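Local atomic coordinates of stage III sporulation protein AH (Bacillus subtilis, PDB entry 3TUF), a protein that takes part in forespore engulfment and, together with SpoIIQ, forms the channel through which the mother cell signals to the forespore during sporulation. Residues R89-L92 with E93-R96; T113-E116 with K117-Y121; S128-E131 with G132-Q136; T139-T143 with Q144-D148. One frame throughout, in Å; residues are numbered along the deposited sequence.

In the fold
All four contacts are local, each joining two consecutive pieces of chain, so they follow in series without nesting or crossing and none closes a long loop. Contact 1 is a turn of helix 84-107. After the connection between the helices, contact 2 starts helix 114-143, contact 3 lies further along, and contact 4 leads from its far end into strand 149-152. Contacts 2 and 4 lie on opposite sides of the chain's centre, their centres about 38 Å apart. Helix 114-143 runs beside helix 84-107: salt bridges from Arg-96 join contact 1 to contact 3, and one from Arg-89 joins it to contact 4. Contacts 1, 3 and 4 touch the second subunit; contact 2 reaches it through Tyr-121.

Contact 1 (R89-L92 with E93-R96); sequences RLDL and EDAR
The backbone oxygen Arg-89 O accepts a hydrogen bond from Glu-93 N at 2.8 Å, and an N-H...O angle of 175° makes it almost straight. Asp-94 N to Leu-90 O and Ala-95 N to Asp-91 O repeat the i to i+4 pattern, both at 2.9 Å.

On one flank acidic groups crowd together. Asp-91 OD1 and Asp-94 OD2 are 4.1 Å apart, with their carboxylate planes turned 48° against each other. The Asp-94 carboxylate is also folded back beside its own helix, with OD1 3.2 Å from Leu-90 O; two acceptors meet there, so the approach is likely to be electrostatically unfavourable.

This is the N-terminal half of helix 84-107, whose inner flank faces helix 114-143 and strand 149-152. Here Leu-92 and Arg-96 meet one turn apart. Leu-92 holds CG anti to its backbone N (chi1 -175°), which carries the isopropyl end along the helix toward the arginine. Its CG lies over one face of the guanidinium, 3.7 Å from Arg-96 NH1, while CD1 comes to 3.0 Å from the same nitrogen, a tight approach. Bends at chi2 and chi3 swing the arginine chain round to meet it. With the leucine on a face, the guanidinium nitrogens reach carboxylates elsewhere: NE bonds to Glu-131, NH2 to Glu-134 and NH1 to Glu-154.

Contact 2 (T113-E116 with K117-Y121); sequences TAKE and KSEAY
The backbone settles into regular helix from Ala-114 onward, Thr-113 O taking Lys-117 N at 2.8 Å and Ala-114, Lys-115 and Glu-116 accepting in turn from Ser-118, Glu-119 and Ala-120. Thr-113 itself is still extended, with psi at 166°, as suits a residue just ahead of a helix. Its OG1 turns back and accepts from Glu-116 N at 3.0 Å, along an N-H...O line of 174° that is close to straight.

Thr-113 and Glu-116 thereby form a capping box at the N terminus of helix 114-143. The returning half runs from Thr-113 N to Glu-116 OE2, although the place of OE2 in the model is less sure and its distance carries little weight. A carboxylate here probably also gains from the partial positive charge of the helix start.

Past the cap, Lys-115 and Glu-119 approach one turn apart through the aliphatic part of the lysine, with CG 3.5 Å from Glu-119 OE2. Bends at chi2, chi3 and chi4 curl the lysine so that NZ remains 5.9 Å from Glu-119 OE2, too far for a salt bridge. Lys-117 lays CG alongside Thr-113 O, at 3.4 Å, and sends NZ back to a hydrogen bond with Ser-109 O. On the inner side Ala-120 packs against Ile-106 and Val-107 of helix 84-107, and Tyr-121 OH bonds to Asn-104 of the second subunit.

Contact 3 (S128-E131 with G132-Q136); sequences SEVE and GTEKQ
The carboxylate of Glu-134 has the Val-130 methyl CG1 standing above its plane, nearest to OE2 at 3.3 Å and further from CD at 3.9 Å. Val-130 turns CG1 anti to its backbone N (chi1 156°), toward the glutamate one turn on, and the side chain of Glu-134 is extended beyond CG to bring the flat group there. OE2 is gripped by Arg-96 and by the backbone N of Ala-153. The second flat group, the carboxylate of Glu-131, comes within 4.5 Å of the first, measured from its OE1 to Glu-134 OE1. Two like charges so close and largely buried would be costly alone, but basic groups around them probably balance the cost.

These residues occupy the middle of helix 114-143, where one flank packs on helix 84-107 and strand 149-152 and another meets the second subunit. Glu-131, bent at chi2, gives OE2 to Arg-96 and Arg-100 of its own chain and OE1 to Lys-135 of the second subunit. Lys-135 in turn reaches Glu-131 of the second subunit, so this pairing between the subunits is reciprocal. Before its amine leads away, the lysine lays CG 3.4 Å from Glu-131 O.

On another flank Glu-129 O is held twice by one residue. Thr-133 N donates to it at 2.7 Å, and Thr-133 OG1 at 3.0 Å, the hydroxyl standing 40° out of the carbonyl plane. Gly-132 N continues the helical pattern with Ser-128 O at 2.8 Å.

Contact 4 (T139-T143 with Q144-D148); sequences TLIKT and QGYED
The turn that follows helix 114-143 fits a Schellman motif, on the evidence of its bonds and of Gly-145, whose positive phi of 88° puts it in the left-handed helical region. Gly-145 N donates to Lys-142 O at 2.9 Å from above the carbonyl plane, and Tyr-146 N is shared weakly between Ile-141 O, at 3.5 Å, and Lys-142 O, at 3.2 Å. Gln-144 N turns mainly to Ile-141 O, at 2.7 Å. Leu-140 O takes a side-chain bond: Thr-143 OG1 donates to it at 2.7 Å, in the carbonyl plane and on a lone pair, with the hydroxyl in the crowded position between backbone N and carbonyl carbon (chi1 89°).

The apolar contact that usually accompanies this motif is also present. Ile-141 CG2 meets Tyr-146 CD2 at 3.3 Å, obliquely to the ring, while Ile-141 O lies in the ring plane at its edge, 3.5 Å from CD2.

Both side chains continue onto Ile-175 of helix 169-177 and Val-162 of strand 157-163. Beyond them Asp-148 pairs by its backbone with Lys-163 and by its carboxylate with Arg-89 of helix 84-107, just where the chain enters strand 149-152.

Contact 1 (R89-L92 with E93-R96)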
# COMPACT_ATOMS: atom_id res chain seq x y z
N ARG B 89 6.69 -0.18 -9.36
CA ARG B 89 5.63 0.18 -8.44
C ARG B 89 4.36 0.55 -9.24
O ARG B 89 3.24 -0.00 -9.02
CB ARG B 89 6.09 1.32 -7.54
CG ARG B 89 7.06 0.91 -6.42
CD ARG B 89 6.80 1.74 -5.17
NE ARG B 89 7.77 1.44 -4.10
CZ ARG B 89 9.02 1.92 -4.07
NH1 ARG B 89 9.50 2.73 -5.02
NH2 ARG B 89 9.81 1.59 -3.07
N LEU B 90 4.55 1.44 -10.21
CA LEU B 90 3.45 1.76 -11.13
C LEU B 90 2.76 0.53 -11.74
O LEU B 90 1.51 0.39 -11.60
CB LEU B 90 3.87 2.78 -12.18
CG LEU B 90 3.84 4.14 -11.48
CD1 LEU B 90 4.51 5.21 -12.29
CD2 LEU B 90 2.39 4.53 -11.10
N ASP B 91 3.55 -0.35 -12.38
CA ASP B 91 2.95 -1.51 -13.01
C ASP B 91 2.28 -2.46 -11.99
O ASP B 91 1.15 -2.97 -12.20
CB ASP B 91 3.96 -2.22 -13.90
CG ASP B 91 4.41 -1.33 -15.09
OD1 ASP B 91 3.72 -0.31 -15.48
OD2 ASP B 91 5.47 -1.67 -15.65
N LEU B 92 2.95 -2.66 -10.85
CA LEU B 92 2.36 -3.43 -9.77
C LEU B 92 0.98 -2.88 -9.37
O LEU B 92 -0.02 -3.63 -9.34
CB LEU B 92 3.31 -3.51 -8.58
CG LEU B 92 2.84 -4.41 -7.41
CD1 LEU B 92 2.44 -5.77 -7.98
CD2 LEU B 92 3.94 -4.55 -6.36
N GLU B 93 0.94 -1.59 -9.05
CA GLU B 93 -0.30 -0.92 -8.70
C GLU B 93 -1.35 -1.23 -9.75
O GLU B 93 -2.33 -1.93 -9.49
CB GLU B 93 -0.09 0.59 -8.58
CG GLU B 93 -0.16 1.11 -7.15
CD GLU B 93 0.03 0.02 -6.12
OE1 GLU B 93 -0.98 -0.55 -5.67
OE2 GLU B 93 1.19 -0.27 -5.76
N ASP B 94 -1.15 -0.70 -10.96
CA ASP B 94 -2.05 -1.02 -12.09
C ASP B 94 -2.62 -2.43 -11.99
O ASP B 94 -3.88 -2.61 -11.90
CB ASP B 94 -1.31 -0.85 -13.44
CG ASP B 94 -0.85 0.60 -13.65
OD1 ASP B 94 -1.26 1.43 -12.80
OD2 ASP B 94 -0.11 0.95 -14.64
N ALA B 95 -1.69 -3.40 -11.97
CA ALA B 95 -2.04 -4.81 -11.88
C ALA B 95 -2.92 -5.10 -10.63
O ALA B 95 -4.03 -5.66 -10.74
CB ALA B 95 -0.78 -5.67 -11.91
N ARG B 96 -2.46 -4.67 -9.46
CA ARG B 96 -3.24 -4.86 -8.23
C ARG B 96 -4.67 -4.33 -8.36
O ARG B 96 -5.63 -4.98 -7.94
CB ARG B 96 -2.54 -4.19 -7.05
CG ARG B 96 -1.09 -4.62 -6.85
CD ARG B 96 -1.01 -6.00 -6.22
NE ARG B 96 -0.37 -5.96 -4.91
CZ ARG B 96 0.78 -6.56 -4.62
NH1 ARG B 96 1.43 -7.24 -5.56
NH2 ARG B 96 1.29 -6.47 -3.40

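Contact 2 (T113-E116 with K117-Y121)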
# COMPACT_ATOMS: atom_id res chain seq x y z
N THR B 113 -21.32 -18.48 -7.61
CA THR B 113 -21.83 -19.36 -6.59
C THR B 113 -21.25 -18.91 -5.28
O THR B 113 -20.28 -18.13 -5.24
CB THR B 113 -21.37 -20.79 -6.76
OG1 THR B 113 -19.96 -20.88 -6.50
CG2 THR B 113 -21.67 -21.27 -8.14
N ALA B 114 -21.85 -19.43 -4.20
CA ALA B 114 -21.37 -19.20 -2.85
C ALA B 114 -19.88 -19.53 -2.75
O ALA B 114 -19.11 -18.74 -2.20
CB ALA B 114 -22.18 -20.02 -1.87
N LYS B 115 -19.48 -20.67 -3.31
CA LYS B 115 -18.08 -21.09 -3.28
C LYS B 115 -17.20 -20.02 -3.91
O LYS B 115 -16.20 -19.58 -3.32
CB LYS B 115 -17.93 -22.38 -4.06
CG LYS B 115 -16.83 -23.29 -3.57
CD LYS B 115 -17.32 -24.13 -2.39
CE LYS B 115 -18.29 -25.28 -2.80
NZ LYS B 115 -17.63 -26.49 -3.39
N GLU B 116 -17.58 -19.62 -5.12
CA GLU B 116 -16.82 -18.64 -5.86
C GLU B 116 -16.74 -17.30 -5.14
O GLU B 116 -15.65 -16.72 -5.03
CB GLU B 116 -17.41 -18.44 -7.24
CG GLU B 116 -17.66 -19.68 -8.04
CD GLU B 116 -18.48 -19.36 -9.27
OE1 GLU B 116 -17.92 -18.77 -10.22
OE2 GLU B 116 -19.70 -19.65 -9.30
N LYS B 117 -17.87 -16.79 -4.65
CA LYS B 117 -17.84 -15.55 -3.85
C LYS B 117 -16.87 -15.71 -2.68
O LYS B 117 -16.00 -14.86 -2.43
CB LYS B 117 -19.23 -15.17 -3.35
CG LYS B 117 -20.18 -14.78 -4.47
CD LYS B 117 -21.40 -14.07 -3.91
CE LYS B 117 -22.22 -13.34 -4.97
NZ LYS B 117 -23.33 -14.20 -5.44
N SER B 118 -17.00 -16.82 -1.99
CA SER B 118 -16.21 -17.08 -0.81
C SER B 118 -14.70 -17.06 -1.07
O SER B 118 -13.93 -16.47 -0.30
CB SER B 118 -16.63 -18.41 -0.23
OG SER B 118 -15.92 -18.66 0.96
N GLU B 119 -14.29 -17.69 -2.16
CA GLU B 119 -12.90 -17.74 -2.56
C GLU B 119 -12.37 -16.43 -3.10
O GLU B 119 -11.24 -16.04 -2.80
CB GLU B 119 -12.71 -18.78 -3.64
CG GLU B 119 -12.92 -20.18 -3.14
CD GLU B 119 -13.09 -21.18 -4.29
OE1 GLU B 119 -12.84 -20.82 -5.47
OE2 GLU B 119 -13.49 -22.32 -4.01
N ALA B 120 -13.16 -15.77 -3.94
CA ALA B 120 -12.82 -14.41 -4.36
C ALA B 120 -12.68 -13.51 -3.12
O ALA B 120 -11.71 -12.72 -2.97
CB ALA B 120 -13.86 -13.89 -5.25
N TYR B 121 -13.62 -13.63 -2.20
CA TYR B 121 -13.48 -12.84 -0.97
C TYR B 121 -12.17 -13.10 -0.18
O TYR B 121 -11.51 -12.15 0.28
CB TYR B 121 -14.71 -13.01 -0.08
CG TYR B 121 -14.64 -12.16 1.15
CD1 TYR B 121 -14.94 -10.82 1.10
CD2 TYR B 121 -14.24 -12.71 2.36
CE1 TYR B 121 -14.86 -10.03 2.24
CE2 TYR B 121 -14.15 -11.94 3.51
CZ TYR B 121 -14.46 -10.60 3.45
OH TYR B 121 -14.38 -9.84 4.58

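Contact 3 (S128-E131 with G132-Q136)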
# COMPACT_ATOMS: atom_id res chain seq x y z
N SER B 128 -4.95 -7.66 0.50
CA SER B 128 -4.74 -6.56 1.45
C SER B 128 -3.63 -6.80 2.42
O SER B 128 -2.89 -5.88 2.82
CB SER B 128 -5.93 -6.44 2.35
OG SER B 128 -6.99 -6.01 1.57
N GLU B 129 -3.59 -8.03 2.89
CA GLU B 129 -2.61 -8.35 3.86
C GLU B 129 -1.23 -8.41 3.23
O GLU B 129 -0.26 -7.89 3.83
CB GLU B 129 -3.02 -9.60 4.63
CG GLU B 129 -4.26 -9.30 5.55
CD GLU B 129 -4.08 -8.01 6.47
OE1 GLU B 129 -2.94 -7.78 6.96
OE2 GLU B 129 -5.06 -7.23 6.71
N VAL B 130 -1.15 -8.98 2.02
CA VAL B 130 0.02 -8.88 1.18
C VAL B 130 0.40 -7.40 1.00
O VAL B 130 1.56 -7.01 1.25
CB VAL B 130 -0.25 -9.54 -0.21
CG1 VAL B 130 0.68 -8.98 -1.37
CG2 VAL B 130 -0.15 -11.06 -0.08
N GLU B 131 -0.57 -6.58 0.59
CA GLU B 131 -0.32 -5.13 0.46
C GLU B 131 0.31 -4.56 1.73
O GLU B 131 1.33 -3.85 1.66
CB GLU B 131 -1.62 -4.30 0.16
CG GLU B 131 -2.44 -4.57 -1.16
CD GLU B 131 -1.79 -3.97 -2.43
OE1 GLU B 131 -0.69 -3.34 -2.30
OE2 GLU B 131 -2.38 -4.12 -3.56
N GLY B 132 -0.31 -4.88 2.88
CA GLY B 132 0.17 -4.37 4.18
C GLY B 132 1.58 -4.85 4.52
O GLY B 132 2.43 -4.06 5.01
N THR B 133 1.81 -6.15 4.25
CA THR B 133 3.10 -6.78 4.45
C THR B 133 4.19 -6.09 3.66
O THR B 133 5.25 -5.77 4.20
CB THR B 133 3.04 -8.22 4.02
OG1 THR B 133 2.26 -8.96 4.98
CG2 THR B 133 4.50 -8.84 3.87
N GLU B 134 3.94 -5.84 2.38
CA GLU B 134 4.95 -5.17 1.58
C GLU B 134 5.29 -3.75 2.03
O GLU B 134 6.49 -3.40 2.09
CB GLU B 134 4.47 -5.10 0.17
CG GLU B 134 3.90 -6.39 -0.28
CD GLU B 134 3.53 -6.33 -1.73
OE1 GLU B 134 3.37 -5.19 -2.22
OE2 GLU B 134 3.43 -7.41 -2.36
N LYS B 135 4.26 -2.92 2.29
CA LYS B 135 4.44 -1.54 2.78
C LYS B 135 5.24 -1.60 4.11
O LYS B 135 6.28 -0.92 4.29
CB LYS B 135 3.08 -0.77 2.96
CG LYS B 135 2.23 -0.53 1.64
CD LYS B 135 0.76 0.11 1.83
CE LYS B 135 0.82 1.60 2.22
NZ LYS B 135 -0.44 2.51 2.05
N GLN B 136 4.80 -2.43 5.05
CA GLN B 136 5.53 -2.42 6.32
C GLN B 136 7.02 -2.89 6.17
O GLN B 136 8.00 -2.29 6.78
CB GLN B 136 4.78 -3.25 7.36
CG GLN B 136 5.19 -2.94 8.79
CD GLN B 136 5.03 -4.15 9.66
OE1 GLN B 136 5.75 -5.16 9.52
NE2 GLN B 136 4.07 -4.07 10.57

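Contact 4 (T139-T143 with Q144-D148)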
# COMPACT_ATOMS: atom_id res chain seq x y z
N THR B 139 9.03 -0.08 4.69
CA THR B 139 9.30 0.90 5.74
C THR B 139 10.40 0.43 6.70
O THR B 139 11.36 1.19 6.97
CB THR B 139 8.05 1.27 6.57
OG1 THR B 139 6.96 1.71 5.72
CG2 THR B 139 8.41 2.40 7.49
N LEU B 140 10.29 -0.81 7.21
CA LEU B 140 11.31 -1.34 8.14
C LEU B 140 12.72 -1.29 7.55
O LEU B 140 13.65 -0.77 8.21
CB LEU B 140 10.98 -2.74 8.58
CG LEU B 140 9.71 -2.78 9.48
CD1 LEU B 140 9.01 -4.19 9.59
CD2 LEU B 140 9.96 -2.19 10.87
N ILE B 141 12.87 -1.76 6.31
CA ILE B 141 14.19 -1.85 5.68
C ILE B 141 14.79 -0.49 5.60
O ILE B 141 15.99 -0.30 5.83
CB ILE B 141 14.07 -2.23 4.19
CG1 ILE B 141 12.99 -3.32 3.98
CG2 ILE B 141 15.49 -2.46 3.50
CD1 ILE B 141 13.43 -4.68 4.06
N LYS B 142 13.93 0.46 5.21
CA LYS B 142 14.38 1.81 4.97
C LYS B 142 14.94 2.29 6.28
O LYS B 142 16.06 2.87 6.31
CB LYS B 142 13.24 2.71 4.48
CG LYS B 142 12.95 2.54 2.95
CD LYS B 142 11.89 3.57 2.29
CE LYS B 142 10.53 3.62 3.07
NZ LYS B 142 9.31 4.02 2.32
N THR B 143 14.22 1.99 7.38
CA THR B 143 14.72 2.39 8.72
C THR B 143 16.06 1.74 9.01
O THR B 143 16.78 2.20 9.90
CB THR B 143 13.83 2.03 9.97
OG1 THR B 143 14.18 0.72 10.45
CG2 THR B 143 12.35 2.12 9.72
N GLN B 144 16.41 0.65 8.31
CA GLN B 144 17.71 0.09 8.62
C GLN B 144 18.85 0.71 7.83
O GLN B 144 19.91 0.14 7.71
CB GLN B 144 17.72 -1.46 8.55
CG GLN B 144 16.71 -2.06 9.54
CD GLN B 144 17.03 -1.69 10.98
OE1 GLN B 144 16.21 -1.09 11.70
NE2 GLN B 144 18.19 -2.03 11.41
N GLY B 145 18.63 1.90 7.30
CA GLY B 145 19.68 2.56 6.54
C GLY B 145 19.64 2.17 5.09
O GLY B 145 20.65 2.28 4.40
N TYR B 146 18.52 1.70 4.57
CA TYR B 146 18.53 1.57 3.11
C TYR B 146 17.80 2.74 2.50
O TYR B 146 16.71 3.13 2.99
CB TYR B 146 18.00 0.23 2.61
CG TYR B 146 18.93 -0.93 2.95
CD1 TYR B 146 20.08 -1.19 2.18
CD2 TYR B 146 18.67 -1.74 4.02
CE1 TYR B 146 20.95 -2.24 2.50
CE2 TYR B 146 19.53 -2.79 4.36
CZ TYR B 146 20.67 -3.05 3.60
OH TYR B 146 21.52 -4.09 3.95
N GLU B 147 18.41 3.32 1.47
CA GLU B 147 17.86 4.51 0.79
C GLU B 147 16.47 4.28 0.13
O GLU B 147 15.59 5.15 0.15
CB GLU B 147 18.90 5.04 -0.20
CG GLU B 147 18.42 6.11 -1.15
CD GLU B 147 18.82 5.77 -2.58
OE1 GLU B 147 17.96 5.86 -3.49
OE2 GLU B 147 20.00 5.39 -2.79
N ASP B 148 16.26 3.10 -0.43
CA ASP B 148 14.94 2.72 -0.91
C ASP B 148 14.88 1.20 -0.93
O ASP B 148 15.93 0.54 -0.95
CB ASP B 148 14.69 3.29 -2.32
CG ASP B 148 13.20 3.33 -2.69
OD1 ASP B 148 12.34 2.86 -1.90
OD2 ASP B 148 12.88 3.85 -3.80